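Local coordinates for protein putative peptidase (Parabacteroides merdae, PDB 4L8K) that probably cleaves peptide bonds as a serine peptidase of family S41, related to tricorn-type and C-terminal processing proteases, at residues G108-K113 / D138-H143; I120-Y125 / I151-D156; R211-L216 / P236-M241. All blocks are in the same frame, centred on the assembly; numbering follows the deposited sequence.

Contact 1 of 3, residues G108-K113 / D138-H143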
loop_
_atom_site.group_PDB
_atom_site.type_symbol
_atom_site.label_atom_id
_atom_site.label_comp_id
_atom_site.label_asym_id
_atom_site.label_seq_id
_atom_site.Cartn_x
_atom_site.Cartn_y
_atom_site.Cartn_z
ATOM N N GLY A 108 -17.486 -7.016 9.757
ATOM C CA GLY A 108 -16.469 -7.741 9.010
ATOM C C GLY A 108 -15.104 -7.311 9.510
ATOM O O GLY A 108 -14.886 -7.247 10.719
ATOM N N GLY A 109 -14.223 -6.925 8.591
ATOM C CA GLY A 109 -12.883 -6.451 8.912
ATOM C C GLY A 109 -12.822 -4.987 9.320
ATOM O O GLY A 109 -11.737 -4.463 9.547
HETATM N N MSE A 110 -13.972 -4.306 9.434
HETATM C CA MSE A 110 -14.033 -2.891 9.839
HETATM C C MSE A 110 -14.397 -2.691 11.308
HETATM O O MSE A 110 -15.287 -3.368 11.847
HETATM C CB MSE A 110 -15.070 -2.098 9.017
HETATM C CG MSE A 110 -14.722 -1.956 7.552
HETATM SE SE MSE A 110 -16.146 -0.996 6.569
HETATM C CE MSE A 110 -17.748 -2.075 7.065
ATOM N N LYS A 111 -13.746 -1.687 11.912
ATOM C CA LYS A 111 -14.050 -1.144 13.226
ATOM C C LYS A 111 -14.593 0.231 12.937
ATOM O O LYS A 111 -13.969 0.971 12.152
ATOM C CB LYS A 111 -12.831 -1.067 14.163
ATOM C CG LYS A 111 -12.213 -2.392 14.543
ATOM C CD LYS A 111 -11.037 -2.112 15.470
ATOM C CE LYS A 111 -10.352 -3.360 15.967
ATOM N NZ LYS A 111 -9.129 -2.988 16.757
ATOM N N TYR A 112 -15.778 0.582 13.484
ATOM C CA TYR A 112 -16.309 1.892 13.139
ATOM C C TYR A 112 -17.014 2.555 14.313
ATOM O O TYR A 112 -17.563 1.892 15.187
ATOM C CB TYR A 112 -17.182 1.842 11.871
ATOM C CG TYR A 112 -18.496 1.098 11.996
ATOM C CD1 TYR A 112 -18.553 -0.295 11.870
ATOM C CD2 TYR A 112 -19.698 1.787 12.137
ATOM C CE1 TYR A 112 -19.775 -0.984 11.950
ATOM C CE2 TYR A 112 -20.926 1.111 12.200
ATOM C CZ TYR A 112 -20.961 -0.272 12.102
ATOM O OH TYR A 112 -22.187 -0.907 12.179
ATOM N N LYS A 113 -16.955 3.881 14.344
ATOM C CA LYS A 113 -17.538 4.687 15.413
ATOM C C LYS A 113 -17.735 6.138 14.975
ATOM O O LYS A 113 -16.901 6.685 14.256
ATOM C CB LYS A 113 -16.600 4.646 16.643
ATOM C CG LYS A 113 -17.217 5.167 17.923
ATOM C CD LYS A 113 -16.232 5.147 19.041
ATOM C CE LYS A 113 -16.826 5.666 20.315
ATOM N NZ LYS A 113 -15.918 5.392 21.463
ATOM N N ASP A 138 -23.285 -1.377 3.889
ATOM C CA ASP A 138 -24.582 -0.694 3.978
ATOM C C ASP A 138 -24.923 -0.287 5.415
ATOM O O ASP A 138 -25.410 0.826 5.624
ATOM C CB ASP A 138 -25.710 -1.569 3.409
ATOM C CG ASP A 138 -25.769 -1.619 1.890
ATOM O OD1 ASP A 138 -24.975 -0.900 1.240
ATOM O OD2 ASP A 138 -26.601 -2.383 1.355
ATOM N N TYR A 139 -24.636 -1.163 6.395
ATOM C CA TYR A 139 -24.895 -0.908 7.818
ATOM C C TYR A 139 -23.983 0.181 8.394
ATOM O O TYR A 139 -24.450 1.016 9.177
ATOM C CB TYR A 139 -24.782 -2.195 8.636
ATOM C CG TYR A 139 -26.084 -2.966 8.624
ATOM C CD1 TYR A 139 -27.212 -2.480 9.288
ATOM C CD2 TYR A 139 -26.208 -4.157 7.917
ATOM C CE1 TYR A 139 -28.432 -3.153 9.236
ATOM C CE2 TYR A 139 -27.421 -4.854 7.879
ATOM C CZ TYR A 139 -28.526 -4.346 8.543
ATOM O OH TYR A 139 -29.713 -5.021 8.544
HETATM N N MSE A 140 -22.703 0.188 7.981
HETATM C CA MSE A 140 -21.730 1.182 8.420
HETATM C C MSE A 140 -22.167 2.561 7.890
HETATM O O MSE A 140 -22.232 3.514 8.668
HETATM C CB MSE A 140 -20.298 0.770 7.991
HETATM C CG MSE A 140 -19.199 1.798 8.309
HETATM SE SE MSE A 140 -19.063 3.138 6.877
HETATM C CE MSE A 140 -18.348 1.949 5.412
ATOM N N PHE A 141 -22.526 2.649 6.614
ATOM C CA PHE A 141 -22.983 3.897 6.003
ATOM C C PHE A 141 -24.282 4.379 6.647
ATOM O O PHE A 141 -24.390 5.579 6.919
ATOM C CB PHE A 141 -23.133 3.786 4.453
ATOM C CG PHE A 141 -21.824 3.698 3.672
ATOM C CD1 PHE A 141 -20.757 4.555 3.953
ATOM C CD2 PHE A 141 -21.681 2.798 2.620
ATOM C CE1 PHE A 141 -19.561 4.482 3.221
ATOM C CE2 PHE A 141 -20.485 2.726 1.896
ATOM C CZ PHE A 141 -19.428 3.559 2.204
ATOM N N ALA A 142 -25.224 3.468 6.958
ATOM C CA ALA A 142 -26.507 3.867 7.607
ATOM C C ALA A 142 -26.246 4.421 9.037
ATOM O O ALA A 142 -26.884 5.393 9.444
ATOM C CB ALA A 142 -27.485 2.706 7.657
ATOM N N HIS A 143 -25.255 3.858 9.761
ATOM C CA HIS A 143 -24.885 4.365 11.078
ATOM C C HIS A 143 -24.351 5.816 10.984
ATOM O O HIS A 143 -24.467 6.587 11.941
ATOM C CB HIS A 143 -23.842 3.440 11.720
ATOM C CG HIS A 143 -23.490 3.794 13.137
ATOM N ND1 HIS A 143 -24.440 3.777 14.145
ATOM C CD2 HIS A 143 -22.303 4.175 13.662
ATOM C CE1 HIS A 143 -23.809 4.166 15.240
ATOM N NE2 HIS A 143 -22.521 4.414 14.997
#
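Helix 134-143, packed on one face of the mixed central sheet, sets M140 and H143 against M110 and Y112 of strand 110-115. Y112 carries most of the meeting. M140, a selenomethionine, comes over one face of its ring with CG, a CH-pi contact in which M140 CG lies 4.0 Å from the centroid of the Y112 ring, displaced toward the rim at Y112 CG. That placing follows from the first torsion of M140, which turns its CG anti to the backbone N (chi1 176°) and out from the helix toward the strand.

H143, one helical turn on, takes the edge of the same ring. Its CD2 lies 3.7 Å from Y112 CE2, and the two rings are steeply inclined, planes 73° apart, in an oblique arrangement.

The helix is the connection that follows strand 120-125 and leads on to strand 149-153, so it runs back against strand 120-125 and nearly along its antiparallel neighbour: the axes of 138-143 and 110-113 approach to 9.5 Å and run nearly parallel, at 14°. V123 of strand 120-125 touches M110, Y112 and M140 alike.

The second apolar meeting joins the two selenomethionines, whose side chains cross at about a right angle. M110 SE approaches M140 CE to 3.9 Å, while M110 CE, folded back by the bend at its last torsion, reaches M140 CB at 3.9 Å. Two bends in M140 also bring its CE over a face of the F141 ring, 3.6 Å above the plane. D138 makes salt bridges to R171 and R206.

Contact 2 of 3, residues I120-Y125 / I151-D156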
loop_
_atom_site.group_PDB
_atom_site.type_symbol
_atom_site.label_atom_id
_atom_site.label_comp_id
_atom_site.label_asym_id
_atom_site.label_seq_id
_atom_site.Cartn_x
_atom_site.Cartn_y
_atom_site.Cartn_z
ATOM N N ILE A 120 -19.029 13.100 12.600
ATOM C CA ILE A 120 -18.023 12.439 11.764
ATOM C C ILE A 120 -18.022 10.927 11.968
ATOM O O ILE A 120 -17.957 10.444 13.101
ATOM C CB ILE A 120 -16.627 13.072 12.094
ATOM C CG1 ILE A 120 -16.559 14.508 11.476
ATOM C CG2 ILE A 120 -15.440 12.180 11.597
ATOM C CD1 ILE A 120 -15.457 15.314 11.939
ATOM N N GLY A 121 -18.107 10.201 10.860
ATOM C CA GLY A 121 -18.005 8.749 10.841
ATOM C C GLY A 121 -16.546 8.333 10.744
ATOM O O GLY A 121 -15.815 8.822 9.888
ATOM N N TYR A 122 -16.072 7.485 11.647
ATOM C CA TYR A 122 -14.674 7.017 11.599
ATOM C C TYR A 122 -14.653 5.499 11.347
ATOM O O TYR A 122 -15.345 4.746 12.020
ATOM C CB TYR A 122 -13.888 7.413 12.868
ATOM C CG TYR A 122 -12.503 6.781 12.958
ATOM C CD1 TYR A 122 -11.412 7.334 12.286
ATOM C CD2 TYR A 122 -12.300 5.595 13.664
ATOM C CE1 TYR A 122 -10.152 6.735 12.331
ATOM C CE2 TYR A 122 -11.049 4.968 13.682
ATOM C CZ TYR A 122 -9.977 5.550 13.032
ATOM O OH TYR A 122 -8.746 4.935 13.085
ATOM N N VAL A 123 -13.891 5.074 10.339
ATOM C CA VAL A 123 -13.707 3.655 10.023
ATOM C C VAL A 123 -12.207 3.330 10.083
ATOM O O VAL A 123 -11.394 4.038 9.495
ATOM C CB VAL A 123 -14.311 3.215 8.637
ATOM C CG1 VAL A 123 -14.157 1.709 8.404
ATOM C CG2 VAL A 123 -15.778 3.627 8.481
ATOM N N TYR A 124 -11.850 2.256 10.783
ATOM C CA TYR A 124 -10.506 1.709 10.712
ATOM C C TYR A 124 -10.592 0.361 9.985
ATOM O O TYR A 124 -11.356 -0.534 10.379
ATOM C CB TYR A 124 -9.790 1.564 12.061
ATOM C CG TYR A 124 -8.378 1.053 11.858
ATOM C CD1 TYR A 124 -7.442 1.801 11.145
ATOM C CD2 TYR A 124 -7.998 -0.209 12.305
ATOM C CE1 TYR A 124 -6.156 1.320 10.905
ATOM C CE2 TYR A 124 -6.702 -0.689 12.102
ATOM C CZ TYR A 124 -5.795 0.067 11.371
ATOM O OH TYR A 124 -4.538 -0.396 11.088
ATOM N N TYR A 125 -9.843 0.243 8.894
ATOM C CA TYR A 125 -9.777 -0.987 8.122
ATOM C C TYR A 125 -8.300 -1.428 8.090
ATOM O O TYR A 125 -7.505 -0.927 7.292
ATOM C CB TYR A 125 -10.388 -0.783 6.719
ATOM C CG TYR A 125 -10.572 -2.087 5.970
ATOM C CD1 TYR A 125 -11.311 -3.132 6.518
ATOM C CD2 TYR A 125 -10.023 -2.270 4.708
ATOM C CE1 TYR A 125 -11.486 -4.334 5.829
ATOM C CE2 TYR A 125 -10.204 -3.463 4.007
ATOM C CZ TYR A 125 -10.958 -4.482 4.562
ATOM O OH TYR A 125 -11.133 -5.662 3.890
ATOM N N ILE A 151 -14.111 9.500 7.808
ATOM C CA ILE A 151 -12.681 9.224 7.910
ATOM C C ILE A 151 -12.539 7.722 7.621
ATOM O O ILE A 151 -13.160 6.895 8.321
ATOM C CB ILE A 151 -12.024 9.669 9.271
ATOM C CG1 ILE A 151 -12.120 11.201 9.481
ATOM C CG2 ILE A 151 -10.548 9.194 9.382
ATOM C CD1 ILE A 151 -11.780 11.684 10.977
ATOM N N PHE A 152 -11.783 7.374 6.549
ATOM C CA PHE A 152 -11.520 5.980 6.189
ATOM C C PHE A 152 -10.021 5.727 6.432
ATOM O O PHE A 152 -9.169 6.108 5.640
ATOM C CB PHE A 152 -11.974 5.643 4.746
ATOM C CG PHE A 152 -12.211 4.159 4.562
ATOM C CD1 PHE A 152 -11.147 3.292 4.304
ATOM C CD2 PHE A 152 -13.488 3.617 4.713
ATOM C CE1 PHE A 152 -11.364 1.912 4.165
ATOM C CE2 PHE A 152 -13.708 2.242 4.571
ATOM C CZ PHE A 152 -12.645 1.401 4.291
ATOM N N ASP A 153 -9.705 5.154 7.568
ATOM C CA ASP A 153 -8.317 4.972 8.007
ATOM C C ASP A 153 -7.764 3.609 7.588
ATOM O O ASP A 153 -8.210 2.563 8.086
ATOM C CB ASP A 153 -8.267 5.153 9.548
ATOM C CG ASP A 153 -6.903 5.225 10.209
ATOM O OD1 ASP A 153 -5.882 5.077 9.499
ATOM O OD2 ASP A 153 -6.855 5.438 11.432
ATOM N N VAL A 154 -6.757 3.635 6.689
ATOM C CA VAL A 154 -6.075 2.415 6.200
ATOM C C VAL A 154 -4.565 2.452 6.567
ATOM O O VAL A 154 -3.745 1.822 5.897
ATOM C CB VAL A 154 -6.294 2.144 4.682
ATOM C CG1 VAL A 154 -7.746 1.764 4.389
ATOM C CG2 VAL A 154 -5.813 3.312 3.813
ATOM N N ARG A 155 -4.208 3.189 7.626
ATOM C CA ARG A 155 -2.836 3.205 8.120
ATOM C C ARG A 155 -2.511 1.827 8.680
ATOM O O ARG A 155 -3.394 1.196 9.268
ATOM C CB ARG A 155 -2.651 4.266 9.215
ATOM C CG ARG A 155 -2.713 5.699 8.702
ATOM C CD ARG A 155 -2.603 6.712 9.841
ATOM N NE ARG A 155 -3.770 6.645 10.727
ATOM C CZ ARG A 155 -3.858 7.222 11.920
ATOM N NH1 ARG A 155 -2.822 7.892 12.422
ATOM N NH2 ARG A 155 -4.973 7.121 12.632
ATOM N N ASP A 156 -1.276 1.343 8.473
ATOM C CA ASP A 156 -0.825 0.030 8.925
ATOM C C ASP A 156 -1.578 -1.123 8.229
ATOM O O ASP A 156 -1.631 -2.219 8.761
ATOM C CB ASP A 156 -0.901 -0.101 10.453
ATOM C CG ASP A 156 0.330 0.429 11.159
ATOM O OD1 ASP A 156 1.007 1.323 10.593
ATOM O OD2 ASP A 156 0.616 -0.043 12.269
#
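I151 opens the pairing with strand 120-125: its N donates to G121 O and its O accepts from V123 N, both at 2.8 Å. Its side chain splits two ways, CD1 to CG2 of I120 and CG2 to the ring edge of Y122, where I151 CG2 lies 3.6 Å from Y122 CD1. F152 projects to the other face of the sheet, its ring meeting V123 CG1 and Y125 CB obliquely.

D153 returns to the I151 face and is the polar centre. D153 N donates to V123 O and D153 O accepts from Y125 N, the latter almost straight at 177°. Y122 OH donates to D153 OD2 at 2.6 Å on the anti side, while R155 grips the carboxylate side-on from the syn sides, in the guanidinium plane but tilted out of the carboxylate plane, R155 NE to D153 OD1 at 2.9 Å and R155 NH2 to D153 OD2 at 2.8 Å. R155 N also reaches D153 OD1, from the opposite face of the carboxylate to NE, closing an Asx turn. Four bonds thus fix this buried group, and D300 gives R155 a second acidic partner.

V154 brushes Y125. R155 O then accepts from Y124 OH at 2.7 Å, in the carbonyl plane, and D156 CB packs beside that hydroxyl. The parallel pair, joined through helix 134-143, is a beta-alpha-beta crossover in the S41 domain of the ClpP/crotonase clan.

Contact 3 of 3, residues R211-L216 / P236-M241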
loop_
_atom_site.group_PDB
_atom_site.type_symbol
_atom_site.label_atom_id
_atom_site.label_comp_id
_atom_site.label_asym_id
_atom_site.label_seq_id
_atom_site.Cartn_x
_atom_site.Cartn_y
_atom_site.Cartn_z
ATOM N N ARG A 211 -20.501 12.220 0.163
ATOM C CA ARG A 211 -20.137 13.289 1.074
ATOM C C ARG A 211 -18.610 13.310 1.263
ATOM O O ARG A 211 -17.937 12.331 0.886
ATOM C CB ARG A 211 -20.834 13.085 2.415
ATOM C CG ARG A 211 -22.277 13.620 2.433
ATOM C CD ARG A 211 -22.988 13.043 3.638
ATOM N NE ARG A 211 -23.461 11.692 3.302
ATOM C CZ ARG A 211 -24.014 10.842 4.155
ATOM N NH1 ARG A 211 -24.133 11.163 5.443
ATOM N NH2 ARG A 211 -24.464 9.671 3.732
ATOM N N PRO A 212 -18.015 14.391 1.832
ATOM C CA PRO A 212 -16.545 14.405 1.999
ATOM C C PRO A 212 -15.980 13.170 2.727
ATOM O O PRO A 212 -16.623 12.595 3.619
ATOM C CB PRO A 212 -16.305 15.680 2.800
ATOM C CG PRO A 212 -17.455 16.582 2.429
ATOM C CD PRO A 212 -18.623 15.650 2.327
ATOM N N VAL A 213 -14.790 12.723 2.280
ATOM C CA VAL A 213 -14.067 11.570 2.835
ATOM C C VAL A 213 -12.620 11.941 3.040
ATOM O O VAL A 213 -11.980 12.461 2.109
ATOM C CB VAL A 213 -14.154 10.285 1.920
ATOM C CG1 VAL A 213 -13.359 9.103 2.484
ATOM C CG2 VAL A 213 -15.583 9.864 1.665
ATOM N N ILE A 214 -12.069 11.588 4.213
ATOM C CA ILE A 214 -10.637 11.707 4.449
ATOM C C ILE A 214 -10.078 10.290 4.540
ATOM O O ILE A 214 -10.491 9.540 5.412
ATOM C CB ILE A 214 -10.183 12.581 5.659
ATOM C CG1 ILE A 214 -10.974 13.937 5.777
ATOM C CG2 ILE A 214 -8.663 12.773 5.634
ATOM C CD1 ILE A 214 -10.834 14.934 4.637
ATOM N N VAL A 215 -9.175 9.919 3.629
ATOM C CA VAL A 215 -8.498 8.614 3.638
ATOM C C VAL A 215 -7.166 8.822 4.371
ATOM O O VAL A 215 -6.407 9.724 4.017
ATOM C CB VAL A 215 -8.333 7.966 2.221
ATOM C CG1 VAL A 215 -7.465 6.694 2.274
ATOM C CG2 VAL A 215 -9.692 7.654 1.590
ATOM N N LEU A 216 -6.920 8.047 5.437
ATOM C CA LEU A 216 -5.688 8.182 6.219
ATOM C C LEU A 216 -4.680 7.139 5.798
ATOM O O LEU A 216 -5.014 5.959 5.716
ATOM C CB LEU A 216 -5.944 8.086 7.745
ATOM C CG LEU A 216 -7.016 8.995 8.383
ATOM C CD1 LEU A 216 -6.888 8.964 9.899
ATOM C CD2 LEU A 216 -6.904 10.475 7.913
ATOM N N PRO A 236 -13.676 13.221 -6.407
ATOM C CA PRO A 236 -13.790 14.638 -5.992
ATOM C C PRO A 236 -14.072 14.867 -4.495
ATOM O O PRO A 236 -13.643 15.895 -3.964
ATOM C CB PRO A 236 -14.957 15.175 -6.851
ATOM C CG PRO A 236 -15.728 13.958 -7.305
ATOM C CD PRO A 236 -14.657 12.885 -7.463
ATOM N N GLN A 237 -14.786 13.946 -3.815
ATOM C CA GLN A 237 -15.102 14.128 -2.397
ATOM C C GLN A 237 -13.982 13.616 -1.486
ATOM O O GLN A 237 -14.076 13.802 -0.270
ATOM C CB GLN A 237 -16.443 13.453 -2.023
ATOM C CG GLN A 237 -16.381 11.923 -1.856
ATOM C CD GLN A 237 -16.557 11.133 -3.124
ATOM O OE1 GLN A 237 -16.126 11.525 -4.227
ATOM N NE2 GLN A 237 -17.190 9.980 -2.978
ATOM N N VAL A 238 -12.923 13.027 -2.055
ATOM C CA VAL A 238 -11.868 12.406 -1.247
ATOM C C VAL A 238 -10.612 13.283 -1.097
ATOM O O VAL A 238 -10.077 13.799 -2.082
ATOM C CB VAL A 238 -11.474 10.990 -1.798
ATOM C CG1 VAL A 238 -10.296 10.385 -1.032
ATOM C CG2 VAL A 238 -12.660 10.025 -1.808
ATOM N N THR A 239 -10.126 13.379 0.152
ATOM C CA THR A 239 -8.833 13.956 0.507
ATOM C C THR A 239 -8.025 12.836 1.168
ATOM O O THR A 239 -8.550 12.144 2.039
ATOM C CB THR A 239 -8.956 15.185 1.412
ATOM O OG1 THR A 239 -9.834 16.125 0.808
ATOM C CG2 THR A 239 -7.601 15.836 1.692
ATOM N N VAL A 240 -6.785 12.632 0.730
ATOM C CA VAL A 240 -5.872 11.667 1.322
ATOM C C VAL A 240 -4.963 12.447 2.275
ATOM O O VAL A 240 -4.398 13.477 1.911
ATOM C CB VAL A 240 -5.072 10.829 0.278
ATOM C CG1 VAL A 240 -4.128 9.837 0.985
ATOM C CG2 VAL A 240 -6.021 10.086 -0.664
HETATM N N MSE A 241 -4.841 11.959 3.513
HETATM C CA MSE A 241 -4.059 12.646 4.526
HETATM C C MSE A 241 -3.147 11.668 5.289
HETATM O O MSE A 241 -3.514 10.527 5.503
HETATM C CB MSE A 241 -5.047 13.350 5.463
HETATM C CG MSE A 241 -4.421 14.024 6.676
HETATM SE SE MSE A 241 -5.776 14.913 7.726
HETATM C CE MSE A 241 -6.500 16.136 6.513
#
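V213 and V215 make the backbone ladder with Q237, T239 and M241. V213 N donates to Q237 O, T239 N to V213 O, V215 N to T239 O and M241 N to V215 O, the last three at 2.8 Å. The first is skewed, its donor tilted 32° from the Q237 carbonyl plane. Weaker CA-H...O contacts run between these bonds, the shortest from I214 CA to T239 O at 3.2 Å.

Apolar contacts lie on both faces. On the I214 face, the isoleucine lies alongside T239, with I214 CD1 3.7 Å from T239 CB; its other branch, CG2, anti to the backbone N, crosses to M241 CB, also at 3.7 Å. An alanine in place of I214 is likely to open a gap between T239, M241 and L310 of helix 301-311. On the valine face, V215 CG2 meets V238 CG1 at 3.8 Å, and M232 of helix 224-232 packs on both.

Of polar side chains, Q237 folds its CB and CG against R211 O, while NE2 bonds to W209 O and F172 O. Strands 213-217 and 238-242, linked by helix 224-232, form a parallel beta-alpha-beta unit of the S41 fold.

All three contacts build on one mixed sheet, in which the strands they use are neighbours in the order 110-115, 120-125, 149-153, 213-217, 238-242. Contacts 1 and 2 have centres about 10 Å apart and are joined by antiparallel bonding, K111 O to Y124 N at 2.8 Å and K113 O to Y122 N at 2.9 Å. Contact 2 passes to contact 3, centres about 11 Å apart, through F152 N to I214 O at 2.8 Å and F152 O to L216 N at 3.0 Å. Contacts 1 and 3, centres about 17 Å apart, do not touch. As in S41 relatives, the active site probably lies near the C-terminal ends of the parallel strands.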